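DNA polymerase III subunit beta (Deinococcus radiodurans, PDB 4TRT) probably forms, as a head-to-tail homodimer, a ring-shaped sliding clamp around DNA that confers tethering and processivity on DNA polymerases and other proteins. Local coordinates at residues H319-E332 with F344-M357. Numbering follows the deposited sequence.
Sequences HVLDALGPIDGDAE and FRAVGGGGGYMAVM. Unlike the reference sequence in segment 344-357: Val347 (reference Arg), Gly348 (reference Arg), Gly349 (reference Trp), Gly351 (reference Arg), Gly352 (reference Arg), Tyr353 (reference Val), Met354 (reference Tyr), Ala355 (reference Gly), Val356 (reference Gly), Met357 (reference His).
Glu332 and Arg345 pair on neighbouring antiparallel strands. Two backbone hydrogen bonds join them, Glu332 N to Arg345 O at 2.8 Å and Arg345 N to Glu332 O at 3.0 Å. Their side chains lie side by side on one face of the sheet and form a salt bridge. Glu332 OE1 accepts from both Arg345 NE and Arg345 NH2, the latter at 2.6 Å. Glu332 OE1 lies at the edge of the guanidinium, in its plane, and both nitrogens meet it nearly along its C-O bond. The carboxylate plane is nevertheless turned 50° from the guanidinium plane. Glu332 OE2 takes the N-H of Gly348 at 3.2 Å, from above the carboxylate plane. With an alanine here in place of Glu332, the Arg345 guanidinium would probably lose this anion and the Gly348 N-H its acceptor.

A second polar link ties helix 317-324 to strand 353-357. Tyr353 OH donates to Ala323 O at 2.6 Å, and is also hydrogen-bonded to Tyr142 OH. CG of Tyr353 stands anti to the backbone N (chi1 174°), which brings one ring face against Pro326. Pro326 CB sits 3.8 Å from the ring centroid, squarely over that face, as a CH-pi contact.

Apolar contacts join the helix and the turn after it to the strands. Ile327 CG1 approaches Tyr353 CE2, while its CD1 reaches the backbone of Arg345. Ala323 CB packs on Ala355 CB at 3.6 Å and near Phe344 CD2. Val320 CG2 meets Met357 CE, and Leu324 CD2 meets Phe344 CD2.

Helix 317-324 thus packs on the antiparallel sheet that holds hairpin 330-346 and strand 353-357, the helix-on-sheet arrangement of the C-terminal domain of a beta sliding clamp.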
loop_
_atom_site.group_PDB
_atom_site.type_symbol
_atom_site.label_atom_id
_atom_site.label_comp_id
_atom_site.label_asym_id
_atom_site.label_seq_id
_atom_site.Cartn_x
_atom_site.Cartn_y
_atom_site.Cartn_z
ATOM N N HIS A 319 -17.014 -8.539 -13.673
ATOM C CA HIS A 319 -17.522 -9.886 -13.365
ATOM C C HIS A 319 -16.745 -10.945 -14.099
ATOM O O HIS A 319 -16.546 -12.038 -13.582
ATOM C CB HIS A 319 -19.024 -9.976 -13.617
ATOM C CG HIS A 319 -19.829 -9.076 -12.689
ATOM N ND1 HIS A 319 -21.173 -9.095 -12.633
ATOM C CD2 HIS A 319 -19.412 -8.115 -11.754
ATOM C CE1 HIS A 319 -21.597 -8.190 -11.726
ATOM N NE2 HIS A 319 -20.517 -7.595 -11.185
ATOM N N VAL A 320 -16.259 -10.622 -15.290
ATOM C CA VAL A 320 -15.422 -11.548 -16.060
ATOM C C VAL A 320 -14.133 -11.826 -15.287
ATOM O O VAL A 320 -13.737 -12.984 -15.117
ATOM C CB VAL A 320 -15.102 -11.019 -17.482
ATOM C CG1 VAL A 320 -13.969 -11.824 -18.099
ATOM C CG2 VAL A 320 -16.336 -11.079 -18.379
ATOM N N LEU A 321 -13.491 -10.767 -14.814
ATOM C CA LEU A 321 -12.246 -10.899 -14.069
ATOM C C LEU A 321 -12.470 -11.624 -12.750
ATOM O O LEU A 321 -11.643 -12.465 -12.365
ATOM C CB LEU A 321 -11.588 -9.540 -13.842
ATOM C CG LEU A 321 -11.061 -8.872 -15.123
ATOM C CD1 LEU A 321 -10.433 -7.527 -14.802
ATOM C CD2 LEU A 321 -10.071 -9.776 -15.850
ATOM N N ASP A 322 -13.580 -11.327 -12.071
ATOM C CA ASP A 322 -13.966 -12.073 -10.855
ATOM C C ASP A 322 -14.028 -13.566 -11.171
ATOM O O ASP A 322 -13.470 -14.385 -10.444
ATOM C CB ASP A 322 -15.362 -11.679 -10.352
ATOM C CG ASP A 322 -15.424 -10.316 -9.694
ATOM O OD1 ASP A 322 -14.397 -9.757 -9.283
ATOM O OD2 ASP A 322 -16.563 -9.812 -9.553
ATOM N N ALA A 323 -14.739 -13.912 -12.246
ATOM C CA ALA A 323 -14.989 -15.306 -12.602
ATOM C C ALA A 323 -13.702 -16.036 -13.011
ATOM O O ALA A 323 -13.531 -17.210 -12.689
ATOM C CB ALA A 323 -16.035 -15.395 -13.711
ATOM N N LEU A 324 -12.815 -15.345 -13.724
ATOM C CA LEU A 324 -11.549 -15.930 -14.166
ATOM C C LEU A 324 -10.497 -16.071 -13.083
ATOM O O LEU A 324 -9.540 -16.854 -13.240
ATOM C CB LEU A 324 -10.949 -15.118 -15.314
ATOM C CG LEU A 324 -11.748 -15.151 -16.605
ATOM C CD1 LEU A 324 -11.095 -14.202 -17.597
ATOM C CD2 LEU A 324 -11.816 -16.576 -17.154
ATOM N N GLY A 325 -10.639 -15.296 -12.007
ATOM C CA GLY A 325 -9.629 -15.205 -10.961
ATOM C C GLY A 325 -9.039 -16.531 -10.528
ATOM O O GLY A 325 -7.825 -16.699 -10.557
ATOM N N PRO A 326 -9.890 -17.479 -10.119
ATOM C CA PRO A 326 -9.419 -18.805 -9.677
ATOM C C PRO A 326 -8.927 -19.755 -10.783
ATOM O O PRO A 326 -8.492 -20.843 -10.477
ATOM C CB PRO A 326 -10.661 -19.405 -9.013
ATOM C CG PRO A 326 -11.528 -18.240 -8.671
ATOM C CD PRO A 326 -11.319 -17.287 -9.806
ATOM N N ILE A 327 -9.006 -19.357 -12.046
ATOM C CA ILE A 327 -8.583 -20.206 -13.155
ATOM C C ILE A 327 -7.127 -19.925 -13.531
ATOM O O ILE A 327 -6.776 -18.805 -13.879
ATOM C CB ILE A 327 -9.475 -20.023 -14.398
ATOM C CG1 ILE A 327 -10.924 -20.392 -14.069
ATOM C CG2 ILE A 327 -8.953 -20.878 -15.554
ATOM C CD1 ILE A 327 -11.962 -20.063 -15.136
ATOM N N ASP A 328 -6.302 -20.974 -13.477
ATOM C CA ASP A 328 -4.892 -20.922 -13.885
ATOM C C ASP A 328 -4.594 -21.908 -15.028
ATOM O O ASP A 328 -5.275 -22.910 -15.201
ATOM C CB ASP A 328 -4.008 -21.293 -12.702
ATOM C CG ASP A 328 -4.210 -20.380 -11.502
ATOM O OD1 ASP A 328 -4.216 -19.149 -11.687
ATOM O OD2 ASP A 328 -4.323 -20.898 -10.372
ATOM N N GLY A 329 -3.558 -21.616 -15.793
ATOM C CA GLY A 329 -3.156 -22.471 -16.895
ATOM C C GLY A 329 -3.971 -22.160 -18.129
ATOM O O GLY A 329 -3.703 -21.198 -18.841
ATOM N N ASP A 330 -4.938 -23.007 -18.427
ATOM C CA ASP A 330 -5.817 -22.755 -19.559
ATOM C C ASP A 330 -7.259 -22.643 -19.108
ATOM O O ASP A 330 -7.695 -23.354 -18.208
ATOM C CB ASP A 330 -5.624 -23.856 -20.598
ATOM C CG ASP A 330 -4.214 -23.846 -21.179
ATOM O OD1 ASP A 330 -3.888 -22.941 -21.994
ATOM O OD2 ASP A 330 -3.419 -24.731 -20.792
ATOM N N ALA A 331 -7.961 -21.678 -19.689
ATOM C CA ALA A 331 -9.371 -21.493 -19.422
ATOM C C ALA A 331 -10.195 -22.162 -20.515
ATOM O O ALA A 331 -9.785 -22.195 -21.670
ATOM C CB ALA A 331 -9.698 -20.006 -19.340
ATOM N N GLU A 332 -11.359 -22.677 -20.119
ATOM C CA GLU A 332 -12.358 -23.221 -21.011
ATOM C C GLU A 332 -13.591 -22.347 -20.866
ATOM O O GLU A 332 -14.097 -22.158 -19.763
ATOM C CB GLU A 332 -12.688 -24.648 -20.572
ATOM C CG GLU A 332 -12.804 -25.668 -21.671
ATOM C CD GLU A 332 -12.871 -27.088 -21.103
ATOM O OE1 GLU A 332 -13.858 -27.392 -20.421
ATOM O OE2 GLU A 332 -11.935 -27.892 -21.316
ATOM N N PHE A 344 -17.362 -20.473 -17.278
ATOM C CA PHE A 344 -15.913 -20.351 -17.325
ATOM C C PHE A 344 -15.328 -21.326 -16.302
ATOM O O PHE A 344 -15.779 -21.393 -15.159
ATOM C CB PHE A 344 -15.425 -18.935 -16.988
ATOM C CG PHE A 344 -15.939 -17.841 -17.894
ATOM C CD1 PHE A 344 -16.604 -18.109 -19.082
ATOM C CD2 PHE A 344 -15.669 -16.513 -17.568
ATOM C CE1 PHE A 344 -17.048 -17.085 -19.885
ATOM C CE2 PHE A 344 -16.082 -15.478 -18.380
ATOM C CZ PHE A 344 -16.794 -15.764 -19.534
ATOM N N ARG A 345 -14.345 -22.113 -16.725
ATOM C CA ARG A 345 -13.690 -23.071 -15.841
ATOM C C ARG A 345 -12.271 -23.381 -16.336
ATOM O O ARG A 345 -11.883 -22.925 -17.415
ATOM C CB ARG A 345 -14.533 -24.341 -15.737
ATOM C CG ARG A 345 -14.770 -25.049 -17.052
ATOM C CD ARG A 345 -15.656 -26.274 -16.914
ATOM N NE ARG A 345 -15.406 -27.142 -18.050
ATOM C CZ ARG A 345 -15.933 -28.340 -18.235
ATOM N NH1 ARG A 345 -16.797 -28.854 -17.365
ATOM N NH2 ARG A 345 -15.582 -29.034 -19.313
ATOM N N ALA A 346 -11.497 -24.121 -15.539
ATOM C CA ALA A 346 -10.215 -24.685 -16.013
ATOM C C ALA A 346 -10.494 -25.875 -16.930
ATOM O O ALA A 346 -11.583 -26.442 -16.896
ATOM C CB ALA A 346 -9.320 -25.095 -14.846
ATOM N N VAL A 347 -9.520 -26.257 -17.753
ATOM C CA VAL A 347 -9.668 -27.400 -18.666
ATOM C C VAL A 347 -10.270 -28.635 -17.944
ATOM O O VAL A 347 -9.786 -29.048 -16.899
ATOM C CB VAL A 347 -8.309 -27.758 -19.329
ATOM C CG1 VAL A 347 -8.386 -29.092 -20.080
ATOM C CG2 VAL A 347 -7.880 -26.642 -20.265
ATOM N N GLY A 348 -11.348 -29.185 -18.499
ATOM C CA GLY A 348 -12.021 -30.350 -17.912
ATOM C C GLY A 348 -12.718 -30.137 -16.580
ATOM O O GLY A 348 -13.138 -31.103 -15.939
ATOM N N GLY A 349 -12.853 -28.884 -16.153
ATOM C CA GLY A 349 -13.328 -28.595 -14.805
ATOM C C GLY A 349 -12.331 -29.008 -13.730
ATOM O O GLY A 349 -12.699 -29.184 -12.567
ATOM N N GLY A 350 -11.067 -29.170 -14.114
ATOM C CA GLY A 350 -10.048 -29.676 -13.195
ATOM C C GLY A 350 -9.893 -28.737 -12.017
ATOM O O GLY A 350 -9.981 -27.519 -12.187
ATOM N N GLY A 351 -9.711 -29.297 -10.822
ATOM C CA GLY A 351 -9.555 -28.496 -9.601
ATOM C C GLY A 351 -10.893 -28.256 -8.906
ATOM O O GLY A 351 -10.916 -27.876 -7.752
ATOM N N GLY A 352 -12.001 -28.462 -9.629
ATOM C CA GLY A 352 -13.331 -28.431 -9.065
ATOM C C GLY A 352 -14.060 -27.097 -9.161
ATOM O O GLY A 352 -15.154 -26.970 -8.608
ATOM N N TYR A 353 -13.479 -26.118 -9.854
ATOM C CA TYR A 353 -14.050 -24.745 -9.916
ATOM C C TYR A 353 -14.876 -24.500 -11.150
ATOM O O TYR A 353 -14.534 -24.949 -12.213
ATOM C CB TYR A 353 -12.956 -23.675 -9.859
ATOM C CG TYR A 353 -13.456 -22.250 -10.072
ATOM C CD1 TYR A 353 -14.132 -21.561 -9.066
ATOM C CD2 TYR A 353 -13.267 -21.601 -11.284
ATOM C CE1 TYR A 353 -14.578 -20.255 -9.267
ATOM C CE2 TYR A 353 -13.712 -20.298 -11.492
ATOM C CZ TYR A 353 -14.371 -19.636 -10.479
ATOM O OH TYR A 353 -14.800 -18.345 -10.679
ATOM N N MET A 354 -15.954 -23.727 -11.007
ATOM C CA MET A 354 -16.785 -23.360 -12.136
ATOM C C MET A 354 -17.473 -22.026 -11.832
ATOM O O MET A 354 -17.956 -21.829 -10.719
ATOM C CB MET A 354 -17.820 -24.463 -12.307
ATOM C CG MET A 354 -18.821 -24.299 -13.420
ATOM S SD MET A 354 -20.163 -25.487 -13.156
ATOM C CE MET A 354 -19.304 -26.904 -12.505
ATOM N N ALA A 355 -17.505 -21.151 -12.824
ATOM C CA ALA A 355 -18.221 -19.879 -12.745
ATOM C C ALA A 355 -19.314 -19.884 -13.812
ATOM O O ALA A 355 -19.074 -20.302 -14.945
ATOM C CB ALA A 355 -17.284 -18.705 -12.986
ATOM N N VAL A 356 -20.505 -19.415 -13.443
ATOM C CA VAL A 356 -21.559 -19.156 -14.404
ATOM C C VAL A 356 -21.712 -17.650 -14.497
ATOM O O VAL A 356 -21.841 -16.962 -13.471
ATOM C CB VAL A 356 -22.898 -19.796 -13.990
ATOM C CG1 VAL A 356 -24.015 -19.432 -14.984
ATOM C CG2 VAL A 356 -22.741 -21.303 -13.871
ATOM N N MET A 357 -21.669 -17.158 -15.728
ATOM C CA MET A 357 -21.772 -15.740 -16.045
ATOM C C MET A 357 -23.011 -15.490 -16.876
ATOM O O MET A 357 -23.287 -16.252 -17.801
ATOM C CB MET A 357 -20.597 -15.351 -16.935
ATOM C CG MET A 357 -19.272 -15.212 -16.222
ATOM S SD MET A 357 -18.817 -13.509 -15.878
ATOM C CE MET A 357 -19.690 -12.469 -17.052
#